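Local coordinates for protein Syntaxin1 (Monosiga brevicollis, PDB 2XHE) that probably acts as a SNAP receptor in membrane fusion, pairing with other SNARE proteins, at residues N48-I53 with S141-K146; K103-L108 with T234-L239; K149-Y154 with H230-D235. All blocks are in the same frame, centred on the assembly; numbering follows the deposited sequence.

Contact 1. Residues N48-I53 with S141-K146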
loop_
_atom_site.group_PDB
_atom_site.type_symbol
_atom_site.label_atom_id
_atom_site.label_comp_id
_atom_site.label_asym_id
_atom_site.label_seq_id
_atom_site.Cartn_x
_atom_site.Cartn_y
_atom_site.Cartn_z
ATOM N N ASN B 48 25.304 -11.681 -15.673
ATOM C CA ASN B 48 26.642 -11.242 -15.327
ATOM C C ASN B 48 26.693 -9.755 -14.975
ATOM O O ASN B 48 27.225 -9.370 -13.927
ATOM C CB ASN B 48 27.538 -11.480 -16.527
ATOM C CG ASN B 48 28.698 -12.374 -16.220
ATOM O OD1 ASN B 48 28.542 -13.434 -15.606
ATOM N ND2 ASN B 48 29.883 -11.964 -16.664
ATOM N N ARG B 49 26.155 -8.917 -15.862
ATOM C CA ARG B 49 26.173 -7.479 -15.635
ATOM C C ARG B 49 25.412 -7.125 -14.364
ATOM O O ARG B 49 25.857 -6.280 -13.584
ATOM C CB ARG B 49 25.560 -6.694 -16.801
ATOM C CG ARG B 49 25.741 -7.278 -18.183
ATOM C CD ARG B 49 25.487 -6.194 -19.221
ATOM N NE ARG B 49 26.657 -5.337 -19.343
ATOM C CZ ARG B 49 27.596 -5.518 -20.266
ATOM N NH1 ARG B 49 27.455 -6.505 -21.146
ATOM N NH2 ARG B 49 28.660 -4.717 -20.326
ATOM N N VAL B 50 24.255 -7.743 -14.146
ATOM C CA VAL B 50 23.485 -7.336 -12.978
ATOM C C VAL B 50 24.101 -7.833 -11.665
ATOM O O VAL B 50 24.078 -7.116 -10.658
ATOM C CB VAL B 50 21.937 -7.544 -13.116
ATOM C CG1 VAL B 50 21.413 -6.788 -14.337
ATOM C CG2 VAL B 50 21.553 -8.993 -13.196
ATOM N N LYS B 51 24.691 -9.030 -11.686
ATOM C CA LYS B 51 25.563 -9.451 -10.588
ATOM C C LYS B 51 26.650 -8.389 -10.379
ATOM O O LYS B 51 26.832 -7.893 -9.264
ATOM C CB LYS B 51 26.214 -10.802 -10.878
ATOM C CG LYS B 51 26.001 -11.849 -9.788
ATOM C CD LYS B 51 26.418 -11.335 -8.428
ATOM C CE LYS B 51 25.930 -12.270 -7.335
ATOM N NZ LYS B 51 26.716 -12.104 -6.076
ATOM N N ARG B 52 27.356 -8.037 -11.457
ATOM C CA ARG B 52 28.375 -6.992 -11.404
ATOM C C ARG B 52 27.840 -5.706 -10.778
ATOM O O ARG B 52 28.477 -5.163 -9.866
ATOM C CB ARG B 52 28.952 -6.697 -12.796
ATOM C CG ARG B 52 30.485 -6.574 -12.836
ATOM C CD ARG B 52 30.994 -5.577 -13.879
ATOM N NE ARG B 52 30.296 -5.642 -15.163
ATOM C CZ ARG B 52 30.254 -6.715 -15.949
ATOM N NH1 ARG B 52 29.593 -6.665 -17.101
ATOM N NH2 ARG B 52 30.859 -7.842 -15.582
ATOM N N ILE B 53 26.686 -5.226 -11.275
ATOM C CA ILE B 53 26.061 -3.995 -10.776
ATOM C C ILE B 53 25.684 -4.129 -9.297
ATOM O O ILE B 53 26.055 -3.279 -8.479
ATOM C CB ILE B 53 24.812 -3.561 -11.625
ATOM C CG1 ILE B 53 25.192 -3.326 -13.085
ATOM C CG2 ILE B 53 24.158 -2.286 -11.072
ATOM C CD1 ILE B 53 24.043 -3.454 -14.019
ATOM N N SER B 141 15.239 -1.453 -14.336
ATOM C CA SER B 141 14.551 -0.456 -13.530
ATOM C C SER B 141 15.012 -0.502 -12.085
ATOM O O SER B 141 15.496 0.491 -11.538
ATOM C CB SER B 141 13.044 -0.673 -13.591
ATOM O OG SER B 141 12.555 -0.391 -14.891
ATOM N N SER B 142 14.858 -1.665 -11.468
ATOM C CA SER B 142 15.198 -1.828 -10.065
ATOM C C SER B 142 16.601 -1.292 -9.725
ATOM O O SER B 142 16.776 -0.562 -8.744
ATOM C CB SER B 142 15.066 -3.296 -9.671
ATOM O OG SER B 142 15.325 -3.471 -8.289
ATOM N N LEU B 143 17.590 -1.650 -10.539
ATOM C CA LEU B 143 18.981 -1.337 -10.226
ATOM C C LEU B 143 19.321 0.138 -10.449
ATOM O O LEU B 143 20.107 0.730 -9.695
ATOM C CB LEU B 143 19.933 -2.242 -11.027
ATOM C CG LEU B 143 19.927 -3.726 -10.643
ATOM C CD1 LEU B 143 20.692 -4.560 -11.656
ATOM C CD2 LEU B 143 20.489 -3.931 -9.240
ATOM N N SER B 144 18.739 0.730 -11.486
ATOM C CA SER B 144 18.924 2.151 -11.714
ATOM C C SER B 144 18.465 2.931 -10.490
ATOM O O SER B 144 19.134 3.860 -10.049
ATOM C CB SER B 144 18.169 2.594 -12.953
ATOM O OG SER B 144 18.643 1.891 -14.081
ATOM N N ARG B 145 17.330 2.535 -9.929
ATOM C CA ARG B 145 16.852 3.162 -8.708
ATOM C C ARG B 145 17.836 2.907 -7.580
ATOM O O ARG B 145 18.336 3.853 -6.974
ATOM C CB ARG B 145 15.425 2.707 -8.342
ATOM C CG ARG B 145 14.319 3.292 -9.249
ATOM C CD ARG B 145 12.882 3.024 -8.727
ATOM N NE ARG B 145 12.480 1.619 -8.834
ATOM C CZ ARG B 145 12.226 0.987 -9.984
ATOM N NH1 ARG B 145 12.336 1.629 -11.147
ATOM N NH2 ARG B 145 11.869 -0.298 -9.973
ATOM N N LYS B 146 18.131 1.636 -7.310
ATOM C CA LYS B 146 19.106 1.283 -6.270
ATOM C C LYS B 146 20.371 2.130 -6.424
ATOM O O LYS B 146 20.891 2.650 -5.441
ATOM C CB LYS B 146 19.429 -0.219 -6.280
ATOM C CG LYS B 146 20.252 -0.721 -5.088
ATOM C CD LYS B 146 19.508 -0.599 -3.755
ATOM C CE LYS B 146 19.966 0.620 -2.942
ATOM N NZ LYS B 146 19.119 0.873 -1.731
#

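Contact 2. Residues K103-L108 with T234-L239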
loop_
_atom_site.group_PDB
_atom_site.type_symbol
_atom_site.label_atom_id
_atom_site.label_comp_id
_atom_site.label_asym_id
_atom_site.label_seq_id
_atom_site.Cartn_x
_atom_site.Cartn_y
_atom_site.Cartn_z
ATOM N N LYS B 103 31.395 2.235 -14.199
ATOM C CA LYS B 103 31.131 0.911 -14.733
ATOM C C LYS B 103 29.637 0.637 -14.625
ATOM O O LYS B 103 29.003 0.233 -15.595
ATOM C CB LYS B 103 31.941 -0.160 -13.991
ATOM C CG LYS B 103 32.701 -1.141 -14.909
ATOM C CD LYS B 103 31.772 -2.061 -15.683
ATOM C CE LYS B 103 32.215 -2.225 -17.136
ATOM N NZ LYS B 103 33.493 -2.975 -17.284
ATOM N N ILE B 104 29.086 0.872 -13.438
ATOM C CA ILE B 104 27.655 0.703 -13.199
ATOM C C ILE B 104 26.851 1.485 -14.226
ATOM O O ILE B 104 25.868 0.982 -14.778
ATOM C CB ILE B 104 27.248 1.186 -11.789
ATOM C CG1 ILE B 104 27.575 0.120 -10.741
ATOM C CG2 ILE B 104 25.773 1.492 -11.748
ATOM C CD1 ILE B 104 27.771 0.673 -9.343
ATOM N N ARG B 105 27.276 2.718 -14.486
ATOM C CA ARG B 105 26.562 3.552 -15.441
ATOM C C ARG B 105 26.665 2.992 -16.860
ATOM O O ARG B 105 25.709 3.053 -17.640
ATOM C CB ARG B 105 26.996 5.024 -15.365
ATOM C CG ARG B 105 26.402 5.861 -16.483
ATOM C CD ARG B 105 26.129 7.276 -16.055
ATOM N NE ARG B 105 27.313 7.915 -15.496
ATOM C CZ ARG B 105 27.601 9.201 -15.663
ATOM N NH1 ARG B 105 26.790 9.985 -16.380
ATOM N NH2 ARG B 105 28.702 9.706 -15.119
ATOM N N ALA B 106 27.814 2.427 -17.189
ATOM C CA ALA B 106 28.014 1.900 -18.527
ATOM C C ALA B 106 27.300 0.564 -18.709
ATOM O O ALA B 106 26.798 0.265 -19.795
ATOM C CB ALA B 106 29.491 1.776 -18.833
ATOM N N ASP B 107 27.261 -0.238 -17.649
ATOM C CA ASP B 107 26.538 -1.500 -17.698
ATOM C C ASP B 107 25.042 -1.212 -17.822
ATOM O O ASP B 107 24.346 -1.877 -18.584
ATOM C CB ASP B 107 26.832 -2.387 -16.474
ATOM C CG ASP B 107 28.188 -3.100 -16.557
ATOM O OD1 ASP B 107 28.693 -3.339 -17.677
ATOM O OD2 ASP B 107 28.745 -3.432 -15.486
ATOM N N LEU B 108 24.547 -0.214 -17.085
ATOM C CA LEU B 108 23.140 0.182 -17.211
ATOM C C LEU B 108 22.816 0.644 -18.636
ATOM O O LEU B 108 21.938 0.074 -19.284
ATOM C CB LEU B 108 22.758 1.263 -16.197
ATOM C CG LEU B 108 22.628 0.780 -14.754
ATOM C CD1 LEU B 108 22.286 1.928 -13.811
ATOM C CD2 LEU B 108 21.622 -0.366 -14.641
ATOM N N THR B 234 21.767 13.794 -13.547
ATOM C CA THR B 234 21.022 14.435 -14.620
ATOM C C THR B 234 20.540 13.440 -15.682
ATOM O O THR B 234 19.334 13.286 -15.892
ATOM C CB THR B 234 21.804 15.587 -15.271
ATOM O OG1 THR B 234 22.101 16.587 -14.286
ATOM C CG2 THR B 234 20.977 16.209 -16.369
ATOM N N ASP B 235 21.465 12.754 -16.344
ATOM C CA ASP B 235 21.052 11.789 -17.357
ATOM C C ASP B 235 20.516 10.489 -16.746
ATOM O O ASP B 235 20.023 9.627 -17.473
ATOM C CB ASP B 235 22.161 11.514 -18.384
ATOM C CG ASP B 235 23.234 10.593 -17.856
ATOM O OD1 ASP B 235 24.115 11.078 -17.115
ATOM O OD2 ASP B 235 23.203 9.387 -18.191
ATOM N N MET B 236 20.597 10.347 -15.423
ATOM C CA MET B 236 19.973 9.198 -14.767
ATOM C C MET B 236 18.493 9.463 -14.544
ATOM O O MET B 236 17.672 8.545 -14.596
ATOM C CB MET B 236 20.656 8.838 -13.442
ATOM C CG MET B 236 22.007 8.093 -13.567
ATOM S SD MET B 236 22.082 6.568 -14.565
ATOM C CE MET B 236 20.620 5.685 -13.987
ATOM N N SER B 237 18.158 10.727 -14.296
ATOM C CA SER B 237 16.775 11.131 -14.095
ATOM C C SER B 237 16.020 11.048 -15.402
ATOM O O SER B 237 15.030 10.341 -15.502
ATOM C CB SER B 237 16.698 12.546 -13.530
ATOM O OG SER B 237 17.335 12.612 -12.267
ATOM N N THR B 238 16.492 11.760 -16.415
ATOM C CA THR B 238 15.811 11.736 -17.704
ATOM C C THR B 238 15.826 10.325 -18.304
ATOM O O THR B 238 15.160 10.057 -19.306
ATOM C CB THR B 238 16.438 12.740 -18.698
ATOM O OG1 THR B 238 17.500 12.104 -19.422
ATOM C CG2 THR B 238 16.965 13.977 -17.954
ATOM N N LEU B 239 16.586 9.431 -17.673
ATOM C CA LEU B 239 16.766 8.059 -18.151
ATOM C C LEU B 239 15.614 7.171 -17.699
ATOM O O LEU B 239 15.412 6.073 -18.224
ATOM C CB LEU B 239 18.091 7.489 -17.631
ATOM C CG LEU B 239 18.711 6.267 -18.319
ATOM C CD1 LEU B 239 18.005 4.965 -17.936
ATOM C CD2 LEU B 239 18.746 6.463 -19.831
#

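Contact 3. Residues K149-Y154 with H230-D235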
loop_
_atom_site.group_PDB
_atom_site.type_symbol
_atom_site.label_atom_id
_atom_site.label_comp_id
_atom_site.label_asym_id
_atom_site.label_seq_id
_atom_site.Cartn_x
_atom_site.Cartn_y
_atom_site.Cartn_z
ATOM N N LYS B 149 19.885 5.988 -5.554
ATOM C CA LYS B 149 19.707 6.096 -4.109
ATOM C C LYS B 149 21.022 5.960 -3.353
ATOM O O LYS B 149 21.235 6.662 -2.375
ATOM C CB LYS B 149 18.681 5.077 -3.602
ATOM C CG LYS B 149 18.486 5.077 -2.088
ATOM C CD LYS B 149 17.569 3.933 -1.630
ATOM C CE LYS B 149 16.095 4.171 -2.009
ATOM N NZ LYS B 149 15.741 3.829 -3.424
ATOM N N VAL B 150 21.900 5.063 -3.806
ATOM C CA VAL B 150 23.218 4.889 -3.184
ATOM C C VAL B 150 24.070 6.106 -3.440
ATOM O O VAL B 150 24.722 6.619 -2.535
ATOM C CB VAL B 150 24.001 3.637 -3.693
ATOM C CG1 VAL B 150 25.360 3.579 -3.038
ATOM C CG2 VAL B 150 23.262 2.361 -3.362
ATOM N N MET B 151 24.066 6.568 -4.680
ATOM C CA MET B 151 24.882 7.718 -5.033
ATOM C C MET B 151 24.397 8.964 -4.325
ATOM O O MET B 151 25.154 9.900 -4.101
ATOM C CB MET B 151 24.910 7.931 -6.543
ATOM C CG MET B 151 25.625 6.804 -7.276
ATOM S SD MET B 151 27.192 6.317 -6.487
ATOM C CE MET B 151 28.332 7.448 -7.287
ATOM N N THR B 152 23.125 8.974 -3.965
ATOM C CA THR B 152 22.570 10.127 -3.293
ATOM C C THR B 152 23.145 10.177 -1.896
ATOM O O THR B 152 23.345 11.254 -1.340
ATOM C CB THR B 152 21.037 10.076 -3.259
ATOM O OG1 THR B 152 20.541 10.214 -4.596
ATOM C CG2 THR B 152 20.478 11.202 -2.406
ATOM N N ARG B 153 23.419 9.005 -1.336
ATOM C CA ARG B 153 24.048 8.935 -0.023
ATOM C C ARG B 153 25.445 9.531 -0.130
ATOM O O ARG B 153 25.866 10.303 0.728
ATOM C CB ARG B 153 24.092 7.497 0.493
ATOM C CG ARG B 153 24.790 7.340 1.830
ATOM C CD ARG B 153 24.313 8.376 2.839
ATOM N NE ARG B 153 25.018 8.254 4.116
ATOM C CZ ARG B 153 25.162 9.243 4.996
ATOM N NH1 ARG B 153 24.654 10.445 4.744
ATOM N NH2 ARG B 153 25.821 9.031 6.130
ATOM N N TYR B 154 26.142 9.187 -1.211
ATOM C CA TYR B 154 27.460 9.743 -1.511
ATOM C C TYR B 154 27.379 11.261 -1.675
ATOM O O TYR B 154 28.053 12.008 -0.972
ATOM C CB TYR B 154 28.019 9.092 -2.778
ATOM C CG TYR B 154 29.458 9.431 -3.111
ATOM C CD1 TYR B 154 30.471 9.272 -2.175
ATOM C CD2 TYR B 154 29.807 9.873 -4.384
ATOM C CE1 TYR B 154 31.797 9.570 -2.493
ATOM C CE2 TYR B 154 31.126 10.171 -4.712
ATOM C CZ TYR B 154 32.119 10.018 -3.765
ATOM O OH TYR B 154 33.427 10.318 -4.094
ATOM N N HIS B 230 26.240 15.325 -10.019
ATOM C CA HIS B 230 25.216 16.106 -10.706
ATOM C C HIS B 230 25.053 15.683 -12.160
ATOM O O HIS B 230 23.945 15.392 -12.610
ATOM C CB HIS B 230 25.523 17.599 -10.643
ATOM C CG HIS B 230 24.529 18.442 -11.376
ATOM N ND1 HIS B 230 23.513 19.117 -10.737
ATOM C CD2 HIS B 230 24.379 18.694 -12.698
ATOM C CE1 HIS B 230 22.785 19.759 -11.633
ATOM N NE2 HIS B 230 23.288 19.517 -12.831
ATOM N N GLU B 231 26.156 15.665 -12.896
ATOM C CA GLU B 231 26.119 15.240 -14.281
ATOM C C GLU B 231 25.457 13.879 -14.365
ATOM O O GLU B 231 24.635 13.631 -15.247
ATOM C CB GLU B 231 27.530 15.173 -14.868
ATOM C CG GLU B 231 27.571 14.694 -16.313
ATOM C CD GLU B 231 28.688 13.698 -16.562
ATOM O OE1 GLU B 231 29.813 14.131 -16.906
ATOM O OE2 GLU B 231 28.440 12.480 -16.415
ATOM N N MET B 232 25.815 12.997 -13.442
ATOM C CA MET B 232 25.292 11.633 -13.457
ATOM C C MET B 232 23.789 11.617 -13.166
ATOM O O MET B 232 22.989 11.096 -13.952
ATOM C CB MET B 232 26.049 10.763 -12.449
ATOM C CG MET B 232 25.620 9.301 -12.422
ATOM S SD MET B 232 24.157 9.002 -11.411
ATOM C CE MET B 232 24.766 9.424 -9.781
ATOM N N PHE B 233 23.414 12.196 -12.030
ATOM C CA PHE B 233 22.017 12.298 -11.652
ATOM C C PHE B 233 21.188 12.864 -12.797
ATOM O O PHE B 233 20.042 12.457 -13.005
ATOM C CB PHE B 233 21.854 13.167 -10.405
ATOM C CG PHE B 233 22.322 12.509 -9.132
ATOM C CD1 PHE B 233 21.915 11.225 -8.802
ATOM C CD2 PHE B 233 23.136 13.192 -8.247
ATOM C CE1 PHE B 233 22.323 10.635 -7.626
ATOM C CE2 PHE B 233 23.542 12.611 -7.077
ATOM C CZ PHE B 233 23.142 11.325 -6.768
ATOM N N THR B 234 21.767 13.794 -13.547
ATOM C CA THR B 234 21.022 14.435 -14.620
ATOM C C THR B 234 20.540 13.440 -15.682
ATOM O O THR B 234 19.334 13.286 -15.892
ATOM C CB THR B 234 21.804 15.587 -15.271
ATOM O OG1 THR B 234 22.101 16.587 -14.286
ATOM C CG2 THR B 234 20.977 16.209 -16.369
ATOM N N ASP B 235 21.465 12.754 -16.344
ATOM C CA ASP B 235 21.052 11.789 -17.357
ATOM C C ASP B 235 20.516 10.489 -16.746
ATOM O O ASP B 235 20.023 9.627 -17.473
ATOM C CB ASP B 235 22.161 11.514 -18.384
ATOM C CG ASP B 235 23.234 10.593 -17.856
ATOM O OD1 ASP B 235 24.115 11.078 -17.115
ATOM O OD2 ASP B 235 23.203 9.387 -18.191
#

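Contact 1. Residues N48-I53 with S141-K146
The backbone N of I53 donates to R49 O at 2.7 Å, a helical bond that helps set the turn from which V50 and I53 both face L143. Nothing polar passes between 48-53 and 141-146; the contact itself is aliphatic, and one methyl group does nearly all the touching. CD1 of L143 meets V50 at its branch point, 3.5 Å from V50 CB, and lies 3.6 Å from V50 CG1, and the leucine crosses the valine at about a right angle. In L143 a chi1 of -68° swings CG beside the backbone N, and a near-anti chi2 (169°) sends CD1 outward to V50. The same methyl approaches I53 more loosely, CG2 of I53 lying 4.2 Å from L143 CD1, and these two side chains slant past each other.

All three touching residues are buried, while the arginines R49 and R52 turn to helix 80-116. Their guanidinium groups gather at the carboxylate of D107, each in a salt bridge to a different oxygen. R52 NH1 sits above the plane of the R49 guanidinium, displaced toward its rim, beside the carboxylate that both bind. I111 of helix 80-116 packs against V50. Leucine, valine and isoleucine packed between the first and third long helices, with the second alongside, are characteristic of the core of the syntaxin N-terminal three-helix bundle, the Habc domain.

Contact 2. Residues K103-L108 with T234-L239
The guanidinium of R105 and the carboxylate of D235 meet edge on and nearly coplanar, their planes 25° apart, with OD1 near the plane of the guanidinium. The salt bridge runs from R105 NH1 to D235 OD1 at 3.0 Å. It is one-sided, since D235 OD2 stands 4.1 Å from R105 NH1. The arginine extends from its helix with CG anti to the backbone N (chi1 172°), then bends at chi2 and chi3 to bring NH1 to the acid. The same NH1 forms a second salt bridge, to E231, one turn earlier on helix 214-237. Replacing D235 by an asparagine removes the acidic charge, and R105 would probably be left to rely on E231, while the weak, long-range pairing of OD2 with K109 would go.

Beneath the charged pair the contact turns apolar. M236 folds back through chi2 and chi3 so that its CE lies 4.1 Å from L108 CD1, the two side chains crossing at about a right angle. V148 packs on M236, and H140 and S144 on L108, all three from helix 131-171. A SNARE-motif helix lying in this way against the Habc bundle is consistent with the closed conformation of syntaxins.

Contact 3. Residues K149-Y154 with H230-D235
M232 and M151 carry the aliphatic packing, which centres on the CE methyl of M232. It lies 3.6 Å from M151 CB, where the two methionines cross at about a right angle, and also 3.4 Å above the plane of the F233 ring, offset toward the rim. The methyl thus touches M151 and a face of the adjacent F233 ring, from directions roughly at right angles. M232 has CG anti to its backbone N (chi1 -178°), and bends at chi2 and chi3 carry the methyl there.

The aromatic contacts belong to the outer end of F233. Its CZ is 3.8 Å from M151 CB, and the backbone carbon C of M151 lies at the ring edge, near the ring plane. T152 approaches the ring as well: its OG1 is 3.5 Å from F233 CE1.

No hydrogen bond passes between the two segments. T152 OG1 is hydrogen-bonded to V148 O one turn earlier, while H230 O accepts from T234 N at 2.9 Å and from T234 OG1 at 2.8 Å, the hydroxyl standing 42° out of the carbonyl plane.

The two helical segments run antiparallel, at 155°, with their axes 11.2 Å apart. V148 and N155 extend the bed for F233 along helix 131-171, V150 packs on I57 and I64 of helix 44-72, Y154 reaches M94 and I97 of helix 80-116, and an apolar side chain of the other protein chain packs on F233.

In the fold
Starting from the N terminus, helix 44-72 enters contact 1 and helix 80-116 then enters contact 2. Contact 1 closes first, when helix 131-171 returns to 48-53 across an 87-residue loop. Contact 2 is still open, so the two cross along the chain; they also touch through the salt bridges of D107. Further along helix 131-171, contact 3 opens; it lies within the span of contact 2, and both end on the same stretch of helix 214-237, sharing T234 and D235. Contact 1 thus joins the first and third helices of the N-terminal bundle, whereas contacts 2 and 3, centred about 9 Å apart, tie the SNARE-motif helix to helices 80-116 and 131-171.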